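Local coordinates for protein halogenase (Chondromyces crocatus, PDB 3E1T) that binds FAD and probably acts as a flavin-dependent halogenase, installing chlorine during the biosynthesis of chondrochloren, at residues Thr65-Arg70 and Asp114-Arg119. Sequence-based numbering, arbitrary orientation.
Sequences TDEMKR and DDMLLR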
ATOM      1  N   THR A  65     -15.467  12.848  -5.975  1.00 51.21           N
ATOM      2  CA  THR A  65     -16.294  12.812  -4.762  1.00 51.96           C
ATOM      3  C   THR A  65     -17.690  12.241  -5.033  1.00 52.61           C
ATOM      4  O   THR A  65     -18.084  11.233  -4.435  1.00 52.80           O
ATOM      5  CB  THR A  65     -16.427  14.211  -4.122  1.00 51.83           C
ATOM      6  OG1 THR A  65     -15.130  14.798  -3.960  1.00 51.70           O
ATOM      7  CG2 THR A  65     -17.109  14.124  -2.774  1.00 52.09           C
ATOM      8  N   ASP A  66     -18.421  12.869  -5.952  1.00 53.33           N
ATOM      9  CA  ASP A  66     -19.811  12.503  -6.212  1.00 54.21           C
ATOM     10  C   ASP A  66     -19.923  11.074  -6.732  1.00 54.19           C
ATOM     11  O   ASP A  66     -20.774  10.312  -6.272  1.00 54.37           O
ATOM     12  CB  ASP A  66     -20.477  13.493  -7.182  1.00 54.74           C
ATOM     13  CG  ASP A  66     -20.290  14.953  -6.769  1.00 56.25           C
ATOM     14  OD1 ASP A  66     -20.667  15.842  -7.570  1.00 58.46           O
ATOM     15  OD2 ASP A  66     -19.766  15.226  -5.662  1.00 57.86           O
ATOM     16  N   GLU A  67     -19.046  10.709  -7.668  1.00 54.32           N
ATOM     17  CA  GLU A  67     -19.051   9.365  -8.251  1.00 54.70           C
ATOM     18  C   GLU A  67     -18.708   8.265  -7.234  1.00 54.69           C
ATOM     19  O   GLU A  67     -19.208   7.142  -7.334  1.00 54.80           O
ATOM     20  CB  GLU A  67     -18.122   9.299  -9.463  1.00 54.59           C
ATOM     21  CG  GLU A  67     -18.537   8.251 -10.493  1.00 54.99           C
ATOM     22  CD  GLU A  67     -17.580   8.149 -11.678  1.00 55.48           C
ATOM     23  OE1 GLU A  67     -16.853   9.132 -11.967  1.00 55.67           O
ATOM     24  OE2 GLU A  67     -17.564   7.077 -12.331  1.00 56.50           O
ATOM     25  N   MET A  68     -17.866   8.597  -6.257  1.00 54.84           N
ATOM     26  CA  MET A  68     -17.544   7.688  -5.152  1.00 55.23           C
ATOM     27  C   MET A  68     -18.784   7.391  -4.303  1.00 55.26           C
ATOM     28  O   MET A  68     -19.043   6.233  -3.956  1.00 55.21           O
ATOM     29  CB  MET A  68     -16.454   8.292  -4.261  1.00 55.19           C
ATOM     30  CG  MET A  68     -15.121   8.535  -4.943  1.00 56.34           C
ATOM     31  SD  MET A  68     -14.041   7.094  -4.921  1.00 58.01           S
ATOM     32  CE  MET A  68     -13.326   7.273  -3.283  1.00 57.10           C
ATOM     33  N   LYS A  69     -19.538   8.444  -3.985  1.00 55.42           N
ATOM     34  CA  LYS A  69     -20.772   8.355  -3.195  1.00 55.62           C
ATOM     35  C   LYS A  69     -21.808   7.420  -3.809  1.00 55.52           C
ATOM     36  O   LYS A  69     -22.478   6.668  -3.097  1.00 55.74           O
ATOM     37  CB  LYS A  69     -21.408   9.736  -3.047  1.00 55.90           C
ATOM     38  CG  LYS A  69     -20.623  10.745  -2.226  1.00 56.62           C
ATOM     39  CD  LYS A  69     -21.376  12.075  -2.195  1.00 58.05           C
ATOM     40  CE  LYS A  69     -21.091  12.864  -0.924  1.00 59.00           C
ATOM     41  NZ  LYS A  69     -19.756  13.535  -0.946  1.00 59.45           N
ATOM     42  N   ARG A  70     -21.929   7.481  -5.133  1.00 55.27           N
ATOM     43  CA  ARG A  70     -22.988   6.798  -5.873  1.00 55.02           C
ATOM     44  C   ARG A  70     -22.658   5.331  -6.109  1.00 54.21           C
ATOM     45  O   ARG A  70     -23.507   4.552  -6.564  1.00 54.21           O
ATOM     46  CB  ARG A  70     -23.238   7.509  -7.212  1.00 55.15           C
ATOM     47  CG  ARG A  70     -23.536   9.006  -7.078  1.00 56.02           C
ATOM     48  CD  ARG A  70     -24.050   9.614  -8.378  1.00 56.26           C
ATOM     49  NE  ARG A  70     -22.990  10.035  -9.296  1.00 59.41           N
ATOM     50  CZ  ARG A  70     -22.589   9.345 -10.365  1.00 60.04           C
ATOM     51  NH1 ARG A  70     -23.153   8.179 -10.663  1.00 60.86           N
ATOM     52  NH2 ARG A  70     -21.620   9.823 -11.141  1.00 59.58           N
ATOM     53  N   ASP A 114     -10.598   0.806  -9.529  1.00 39.30           N
ATOM     54  CA  ASP A 114      -9.543   1.122 -10.497  1.00 39.82           C
ATOM     55  C   ASP A 114     -10.174   1.541 -11.830  1.00 40.55           C
ATOM     56  O   ASP A 114      -9.775   2.543 -12.407  1.00 40.14           O
ATOM     57  CB  ASP A 114      -8.608  -0.070 -10.716  1.00 39.51           C
ATOM     58  CG  ASP A 114      -7.769  -0.408  -9.480  1.00 39.03           C
ATOM     59  OD1 ASP A 114      -7.920   0.260  -8.444  1.00 37.35           O
ATOM     60  OD2 ASP A 114      -6.955  -1.355  -9.550  1.00 39.18           O
ATOM     61  N   ASP A 115     -11.160   0.765 -12.294  1.00 41.57           N
ATOM     62  CA  ASP A 115     -11.897   1.066 -13.539  1.00 42.75           C
ATOM     63  C   ASP A 115     -12.491   2.468 -13.472  1.00 43.02           C
ATOM     64  O   ASP A 115     -12.283   3.287 -14.366  1.00 43.29           O
ATOM     65  CB  ASP A 115     -12.993   0.027 -13.796  1.00 42.88           C
ATOM     66  CG  ASP A 115     -13.633   0.171 -15.175  1.00 45.20           C
ATOM     67  OD1 ASP A 115     -12.896   0.328 -16.179  1.00 46.61           O
ATOM     68  OD2 ASP A 115     -14.877   0.116 -15.255  1.00 46.44           O
ATOM     69  N   MET A 116     -13.208   2.747 -12.388  1.00 43.27           N
ATOM     70  CA  MET A 116     -13.722   4.081 -12.121  1.00 43.92           C
ATOM     71  C   MET A 116     -12.624   5.143 -12.252  1.00 42.99           C
ATOM     72  O   MET A 116     -12.817   6.164 -12.916  1.00 43.29           O
ATOM     73  CB  MET A 116     -14.382   4.109 -10.737  1.00 43.99           C
ATOM     74  CG  MET A 116     -14.779   5.477 -10.238  1.00 45.34           C
ATOM     75  SD  MET A 116     -15.769   5.435  -8.722  1.00 47.17           S
ATOM     76  CE  MET A 116     -15.362   7.073  -8.136  1.00 46.19           C
ATOM     77  N   LEU A 117     -11.472   4.888 -11.639  1.00 42.08           N
ATOM     78  CA  LEU A 117     -10.326   5.796 -11.705  1.00 41.32           C
ATOM     79  C   LEU A 117      -9.736   5.959 -13.104  1.00 40.55           C
ATOM     80  O   LEU A 117      -9.302   7.057 -13.463  1.00 40.13           O
ATOM     81  CB  LEU A 117      -9.209   5.343 -10.741  1.00 41.35           C
ATOM     82  CG  LEU A 117      -9.384   5.456  -9.221  1.00 42.03           C
ATOM     83  CD1 LEU A 117      -8.202   4.795  -8.501  1.00 41.52           C
ATOM     84  CD2 LEU A 117      -9.542   6.890  -8.756  1.00 41.98           C
ATOM     85  N   LEU A 118      -9.676   4.869 -13.870  1.00 40.19           N
ATOM     86  CA  LEU A 118      -9.045   4.910 -15.199  1.00 40.40           C
ATOM     87  C   LEU A 118      -9.945   5.632 -16.201  1.00 40.85           C
ATOM     88  O   LEU A 118      -9.461   6.382 -17.047  1.00 40.78           O
ATOM     89  CB  LEU A 118      -8.678   3.509 -15.710  1.00 40.00           C
ATOM     90  CG  LEU A 118      -7.658   3.429 -16.870  1.00 39.62           C
ATOM     91  CD1 LEU A 118      -6.310   4.091 -16.547  1.00 38.91           C
ATOM     92  CD2 LEU A 118      -7.426   2.007 -17.293  1.00 40.05           C
ATOM     93  N   ARG A 119     -11.252   5.407 -16.081  1.00 41.32           N
ATOM     94  CA  ARG A 119     -12.251   6.144 -16.861  1.00 42.02           C
ATOM     95  C   ARG A 119     -12.133   7.655 -16.628  1.00 42.17           C
ATOM     96  O   ARG A 119     -12.251   8.441 -17.574  1.00 42.21           O
ATOM     97  CB  ARG A 119     -13.656   5.640 -16.522  1.00 42.04           C
ATOM     98  CG  ARG A 119     -14.202   4.537 -17.438  1.00 43.18           C
ATOM     99  CD  ARG A 119     -13.333   3.286 -17.499  1.00 44.41           C
ATOM    100  NE  ARG A 119     -12.196   3.436 -18.414  1.00 46.42           N
ATOM    101  CZ  ARG A 119     -11.365   2.455 -18.758  1.00 47.13           C
ATOM    102  NH1 ARG A 119     -11.527   1.231 -18.274  1.00 47.89           N
ATOM    103  NH2 ARG A 119     -10.367   2.696 -19.597  1.00 48.87           N
TER
HETATM  104  O   HOH W   1     -15.336   7.454 -13.728  1.00 34.23           O
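Met116 CG sits over one face of the Glu67 carboxylate, 3.8 Å from Glu67 OE2, and the two side chains slide past each other in opposite directions. Within helix 110-123, the guanidinium of Arg119 carries Leu118 CB over the centre of one face and takes Asp115 OD1 at its edge, where NH1 makes a 2.7 Å salt bridge. Back at Glu67, one water donates to OE2 (2.7 Å) and to the carbonyl O of Met116 (2.9 Å), bridging the segments where no direct hydrogen bond does, while OE1 forms a salt bridge with Arg123. Helix 110-123 runs on toward strand 127-129, an outermost strand of the parallel sheet in the Rossmann-type FAD-binding fold, and Leu117 packs it on helix 17-27; Met116 faces instead toward the short helix 65-69. With CG anti to the backbone N (chi1 171°) and the chain extended, Met116 drives its CE methyl across Met68 at about a right angle, 3.5 Å from Met68 SD and 3.8 Å from Glu67 CB. An alanine in place of Met116 would be likely to open a gap between the helices, leaving Met68 SD without its methyl neighbour. Met68 in turn rests on Val55 and Cys59 of helix 52-61.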